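Local coordinates for glycosylation Associate Protein 1 (Streptococcus agalactiae serotype V, PDB 6OYC), which probably takes part in the glycosylation and accessory Sec export of a surface adhesin, as a GT-B-like component of the Gap123 complex, at residues R65-E70 against D304-L309; L253-E258 against L283-Q288. One frame throughout, in Å; residues are numbered along the deposited sequence.

Contact 1: R65-E70 against D304-L309; sequences RYDLLE and DTRLAL
At the meeting of the two Rossmann-like halves expected of a GT-B fold, Arg306 reaches across to the Schellman motif that ends helix 59-65 and takes the carbonyl of Arg65. NH1 of Arg306 lies 3.1 Å from Arg65 O, but the N-H...O angle of 139° and a donor well above the carbonyl plane mark a bent bond. Tyr66 CE1 sits over one face of the same guanidinium, toward its rim: CZ of Arg306 is 3.5 Å from CE1 of Tyr66, with the two planes 41° apart, so the groups are tilted and not stacked flat. The loop carrying Arg306 follows strand 297-299, the last of the seven-stranded parallel sheet, and leads to strand 318-323 of the six-stranded one. Here Asp304 opens a type I turn and an Asx turn, its OD1 accepting from the backbone N of Arg306. A bend at chi3 (-64°) folds the arginine back for a side-on salt bridge, NE to Asp304 OD1 at 3.0 Å and NH2 to Asp304 OD2 at 2.7 Å, which limits rotation of the guanidinium. Glu414 binds both Arg306 NH2 and Tyr66 OH, while the hydroxyl of Tyr437 hydrogen-bonds to Asp304 OD2.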
loop_
_atom_site.group_PDB
_atom_site.type_symbol
_atom_site.label_atom_id
_atom_site.label_comp_id
_atom_site.label_asym_id
_atom_site.label_seq_id
_atom_site.Cartn_x
_atom_site.Cartn_y
_atom_site.Cartn_z
ATOM N N ARG A 65 8.797 -3.316 5.271
ATOM C CA ARG A 65 8.782 -2.665 3.969
ATOM C C ARG A 65 8.837 -1.154 4.101
ATOM O O ARG A 65 9.317 -0.480 3.189
ATOM C CB ARG A 65 7.517 -3.060 3.209
ATOM C CG ARG A 65 7.713 -3.851 1.956
ATOM C CD ARG A 65 6.363 -4.346 1.474
ATOM N NE ARG A 65 6.216 -5.771 1.717
ATOM C CZ ARG A 65 5.050 -6.370 1.927
ATOM N NH1 ARG A 65 3.941 -5.648 1.921
ATOM N NH2 ARG A 65 5.001 -7.683 2.123
ATOM N N TYR A 66 8.342 -0.604 5.217
ATOM C CA TYR A 66 8.303 0.838 5.405
ATOM C C TYR A 66 9.297 1.320 6.456
ATOM O O TYR A 66 9.154 2.433 6.968
ATOM C CB TYR A 66 6.880 1.272 5.748
ATOM C CG TYR A 66 5.917 0.900 4.643
ATOM C CD1 TYR A 66 5.817 1.686 3.499
ATOM C CD2 TYR A 66 5.150 -0.268 4.716
ATOM C CE1 TYR A 66 4.964 1.342 2.467
ATOM C CE2 TYR A 66 4.280 -0.624 3.690
ATOM C CZ TYR A 66 4.190 0.197 2.564
ATOM O OH TYR A 66 3.346 -0.114 1.514
ATOM N N ASP A 67 10.315 0.512 6.770
ATOM C CA ASP A 67 11.313 0.864 7.789
ATOM C C ASP A 67 10.642 1.167 9.130
ATOM O O ASP A 67 11.024 2.102 9.841
ATOM C CB ASP A 67 12.185 2.045 7.347
ATOM C CG ASP A 67 12.932 1.782 6.046
ATOM O OD1 ASP A 67 13.289 0.617 5.763
ATOM O OD2 ASP A 67 13.157 2.752 5.293
ATOM N N LEU A 68 9.610 0.386 9.462
ATOM C CA LEU A 68 8.874 0.547 10.710
ATOM C C LEU A 68 8.893 -0.697 11.584
ATOM O O LEU A 68 8.252 -0.706 12.633
ATOM C CB LEU A 68 7.424 0.942 10.432
ATOM C CG LEU A 68 7.205 2.353 9.895
ATOM C CD1 LEU A 68 5.750 2.530 9.528
ATOM C CD2 LEU A 68 7.635 3.368 10.938
ATOM N N LEU A 69 9.615 -1.746 11.189
ATOM C CA LEU A 69 9.613 -2.977 11.968
ATOM C C LEU A 69 10.083 -2.739 13.398
ATOM O O LEU A 69 9.694 -3.468 14.307
ATOM C CB LEU A 69 10.486 -4.022 11.290
ATOM C CG LEU A 69 10.581 -5.371 12.001
ATOM C CD1 LEU A 69 9.223 -6.014 12.081
ATOM C CD2 LEU A 69 11.574 -6.283 11.292
ATOM N N GLU A 70 10.915 -1.733 13.614
ATOM C CA GLU A 70 11.436 -1.431 14.935
ATOM C C GLU A 70 10.542 -0.468 15.701
ATOM O O GLU A 70 10.876 -0.098 16.825
ATOM C CB GLU A 70 12.856 -0.836 14.815
ATOM C CG GLU A 70 13.911 -1.806 14.234
ATOM C CD GLU A 70 13.741 -2.040 12.732
ATOM O OE1 GLU A 70 13.039 -1.251 12.061
ATOM O OE2 GLU A 70 14.288 -3.034 12.220
ATOM N N ASP A 304 6.987 10.048 0.837
ATOM C CA ASP A 304 7.533 8.711 1.083
ATOM C C ASP A 304 9.048 8.805 0.949
ATOM O O ASP A 304 9.579 8.806 -0.164
ATOM C CB ASP A 304 6.969 7.677 0.109
ATOM C CG ASP A 304 7.570 6.275 0.315
ATOM O OD1 ASP A 304 8.348 6.067 1.282
ATOM O OD2 ASP A 304 7.257 5.378 -0.491
ATOM N N THR A 305 9.746 8.845 2.081
ATOM C CA THR A 305 11.174 9.138 2.049
ATOM C C THR A 305 12.044 7.931 1.723
ATOM O O THR A 305 13.267 8.067 1.717
ATOM C CB THR A 305 11.605 9.737 3.382
ATOM O OG1 THR A 305 11.073 8.941 4.443
ATOM C CG2 THR A 305 11.073 11.193 3.517
ATOM N N ARG A 306 11.467 6.760 1.446
ATOM C CA ARG A 306 12.264 5.684 0.869
ATOM C C ARG A 306 12.800 6.031 -0.521
ATOM O O ARG A 306 13.689 5.331 -1.016
ATOM C CB ARG A 306 11.445 4.389 0.778
ATOM C CG ARG A 306 10.899 3.851 2.109
ATOM C CD ARG A 306 9.909 2.697 1.896
ATOM N NE ARG A 306 8.704 3.116 1.180
ATOM C CZ ARG A 306 7.818 2.275 0.648
ATOM N NH1 ARG A 306 8.004 0.968 0.762
ATOM N NH2 ARG A 306 6.760 2.741 -0.011
ATOM N N LEU A 307 12.251 7.048 -1.184
ATOM C CA LEU A 307 12.721 7.413 -2.518
ATOM C C LEU A 307 14.097 8.076 -2.436
ATOM O O LEU A 307 14.350 8.908 -1.559
ATOM C CB LEU A 307 11.732 8.372 -3.194
ATOM C CG LEU A 307 10.488 7.851 -3.922
ATOM C CD1 LEU A 307 10.851 7.036 -5.179
ATOM C CD2 LEU A 307 9.590 7.045 -2.971
ATOM N N ALA A 308 14.989 7.701 -3.349
ATOM C CA ALA A 308 16.256 8.409 -3.490
ATOM C C ALA A 308 16.049 9.720 -4.239
ATOM O O ALA A 308 15.186 9.829 -5.116
ATOM C CB ALA A 308 17.285 7.553 -4.226
ATOM N N LEU A 309 16.839 10.726 -3.878
ATOM C CA LEU A 309 16.753 12.045 -4.493
ATOM C C LEU A 309 17.957 12.282 -5.391
ATOM O O LEU A 309 19.103 12.141 -4.948
ATOM C CB LEU A 309 16.688 13.142 -3.433
ATOM C CG LEU A 309 15.399 13.277 -2.632
ATOM C CD1 LEU A 309 15.636 12.916 -1.180
ATOM C CD2 LEU A 309 14.885 14.702 -2.742
#

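Contact 2: L253-E258 against L283-Q288; sequences LSVFSE and LDIAAQ
Val255, the last residue of strand 250-255, points its CB toward helix 283-292 and meets Ile285 there. The touching branches are both methyls: CG1 of Val255 lies 4.0 Å from CG2 of Ile285. With CG1 of Val255 anti to the backbone N (chi1 167°), that branch is the one presented to the helix, and the two side chains approach at a slant. Val265 of helix 262-267 and Cys280 of strand 277-280 also touch Val255, which is buried. Phe256 points its CB the other way, as alternation along an extended chain predicts. At Ser257 the chain has left the strand, yet its CB again points at the helix and comes 4.1 Å from CD1 of Ile285. Ile285 therefore uses two separate ends, CG2 for the valine and CD1 for the serine; its extended chi2 (-162°) carries CD1 out to the latter. The hydroxyl of Ser257 is engaged elsewhere, with Asp281. The contact across these segments is thus made by carbon atoms, at van der Waals distances. Backbone bonds from Val255 to Ile279 show strand 250-255 running beside 277-280, whose chain continues into helix 283-292: a helix packed on a parallel sheet, as in Rossmann-like alpha/beta domains.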
loop_
_atom_site.group_PDB
_atom_site.type_symbol
_atom_site.label_atom_id
_atom_site.label_comp_id
_atom_site.label_asym_id
_atom_site.label_seq_id
_atom_site.Cartn_x
_atom_site.Cartn_y
_atom_site.Cartn_z
ATOM N N LEU A 253 -7.552 13.078 14.203
ATOM C CA LEU A 253 -8.156 12.329 13.109
ATOM C C LEU A 253 -7.366 12.575 11.831
ATOM O O LEU A 253 -7.097 13.730 11.484
ATOM C CB LEU A 253 -9.609 12.749 12.906
ATOM C CG LEU A 253 -10.651 12.178 13.853
ATOM C CD1 LEU A 253 -12.034 12.769 13.526
ATOM C CD2 LEU A 253 -10.665 10.657 13.718
ATOM N N SER A 254 -7.020 11.507 11.114
ATOM C CA SER A 254 -6.264 11.625 9.866
ATOM C C SER A 254 -7.159 11.256 8.688
ATOM O O SER A 254 -7.666 10.132 8.611
ATOM C CB SER A 254 -5.010 10.747 9.879
ATOM O OG SER A 254 -4.297 10.882 8.648
ATOM N N VAL A 255 -7.339 12.199 7.774
ATOM C CA VAL A 255 -8.183 12.035 6.600
ATOM C C VAL A 255 -7.265 11.856 5.385
ATOM O O VAL A 255 -6.395 12.696 5.120
ATOM C CB VAL A 255 -9.121 13.244 6.427
ATOM C CG1 VAL A 255 -9.782 13.246 5.036
ATOM C CG2 VAL A 255 -10.159 13.275 7.524
ATOM N N PHE A 256 -7.461 10.765 4.643
ATOM C CA PHE A 256 -6.595 10.401 3.525
ATOM C C PHE A 256 -7.457 10.179 2.292
ATOM O O PHE A 256 -8.295 9.267 2.268
ATOM C CB PHE A 256 -5.787 9.147 3.858
ATOM C CG PHE A 256 -4.687 8.861 2.875
ATOM C CD1 PHE A 256 -3.727 9.828 2.587
ATOM C CD2 PHE A 256 -4.604 7.623 2.241
ATOM C CE1 PHE A 256 -2.696 9.563 1.691
ATOM C CE2 PHE A 256 -3.575 7.350 1.327
ATOM C CZ PHE A 256 -2.621 8.321 1.054
ATOM N N SER A 257 -7.248 11.004 1.268
ATOM C CA SER A 257 -8.175 11.050 0.137
ATOM C C SER A 257 -8.321 9.699 -0.577
ATOM O O SER A 257 -9.397 9.403 -1.107
ATOM C CB SER A 257 -7.725 12.125 -0.848
ATOM O OG SER A 257 -6.429 11.831 -1.356
ATOM N N GLU A 258 -7.269 8.864 -0.613
ATOM C CA GLU A 258 -7.410 7.573 -1.289
ATOM C C GLU A 258 -8.389 6.657 -0.556
ATOM O O GLU A 258 -9.052 5.837 -1.190
ATOM C CB GLU A 258 -6.047 6.896 -1.422
ATOM C CG GLU A 258 -6.065 5.514 -2.096
ATOM C CD GLU A 258 -4.769 4.707 -1.865
ATOM O OE1 GLU A 258 -4.099 4.341 -2.862
ATOM O OE2 GLU A 258 -4.418 4.437 -0.689
ATOM N N LEU A 283 -5.336 19.839 0.161
ATOM C CA LEU A 283 -5.704 21.210 0.503
ATOM C C LEU A 283 -7.184 21.474 0.254
ATOM O O LEU A 283 -7.830 22.158 1.058
ATOM C CB LEU A 283 -4.841 22.198 -0.278
ATOM C CG LEU A 283 -3.418 22.387 0.246
ATOM C CD1 LEU A 283 -2.665 23.381 -0.614
ATOM C CD2 LEU A 283 -3.444 22.859 1.671
ATOM N N ASP A 284 -7.753 20.939 -0.834
ATOM C CA ASP A 284 -9.184 21.144 -1.071
ATOM C C ASP A 284 -10.021 20.502 0.037
ATOM O O ASP A 284 -10.928 21.140 0.589
ATOM C CB ASP A 284 -9.616 20.641 -2.464
ATOM C CG ASP A 284 -9.060 19.251 -2.829
ATOM O OD1 ASP A 284 -8.429 18.592 -1.980
ATOM O OD2 ASP A 284 -9.264 18.803 -3.983
ATOM N N ILE A 285 -9.716 19.249 0.401
ATOM C CA ILE A 285 -10.419 18.621 1.518
ATOM C C ILE A 285 -10.220 19.437 2.789
ATOM O O ILE A 285 -11.160 19.650 3.565
ATOM C CB ILE A 285 -9.950 17.166 1.710
ATOM C CG1 ILE A 285 -10.403 16.271 0.546
ATOM C CG2 ILE A 285 -10.469 16.608 3.015
ATOM C CD1 ILE A 285 -10.355 14.766 0.870
ATOM N N ALA A 286 -8.989 19.904 3.023
ATOM C CA ALA A 286 -8.721 20.695 4.219
ATOM C C ALA A 286 -9.649 21.889 4.287
ATOM O O ALA A 286 -10.202 22.199 5.353
ATOM C CB ALA A 286 -7.265 21.161 4.242
ATOM N N ALA A 287 -9.853 22.547 3.139
ATOM C CA ALA A 287 -10.692 23.732 3.062
ATOM C C ALA A 287 -12.145 23.400 3.364
ATOM O O ALA A 287 -12.808 24.115 4.129
ATOM C CB ALA A 287 -10.561 24.374 1.680
ATOM N N GLN A 288 -12.670 22.326 2.766
ATOM C CA GLN A 288 -14.024 21.907 3.123
ATOM C C GLN A 288 -14.149 21.661 4.619
ATOM O O GLN A 288 -15.125 22.085 5.245
ATOM C CB GLN A 288 -14.432 20.650 2.362
ATOM C CG GLN A 288 -14.668 20.816 0.868
ATOM C CD GLN A 288 -15.008 19.485 0.221
ATOM O OE1 GLN A 288 -14.119 18.756 -0.219
ATOM N NE2 GLN A 288 -16.295 19.150 0.185
#

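Contact 2 is internal to one alpha/beta unit, a strand and a helix on the seven-stranded parallel sheet, whereas contact 1 joins the loop between helix 59-65 and strand 73-75 to the chain that leads from strand 297-299 to the other parallel sheet. Their burial differs accordingly: two of three touching residues are buried in contact 2, but one of four in contact 1, where Asp67 is exposed. The chemistry follows. Contact 1 relies on a charged side chain, a carbonyl and an aromatic ring, and buries 168 Å² between its segments; contact 2 relies on aliphatic carbons and buries 107 Å². They share no element, and their nearest atoms stay about 9 Å apart.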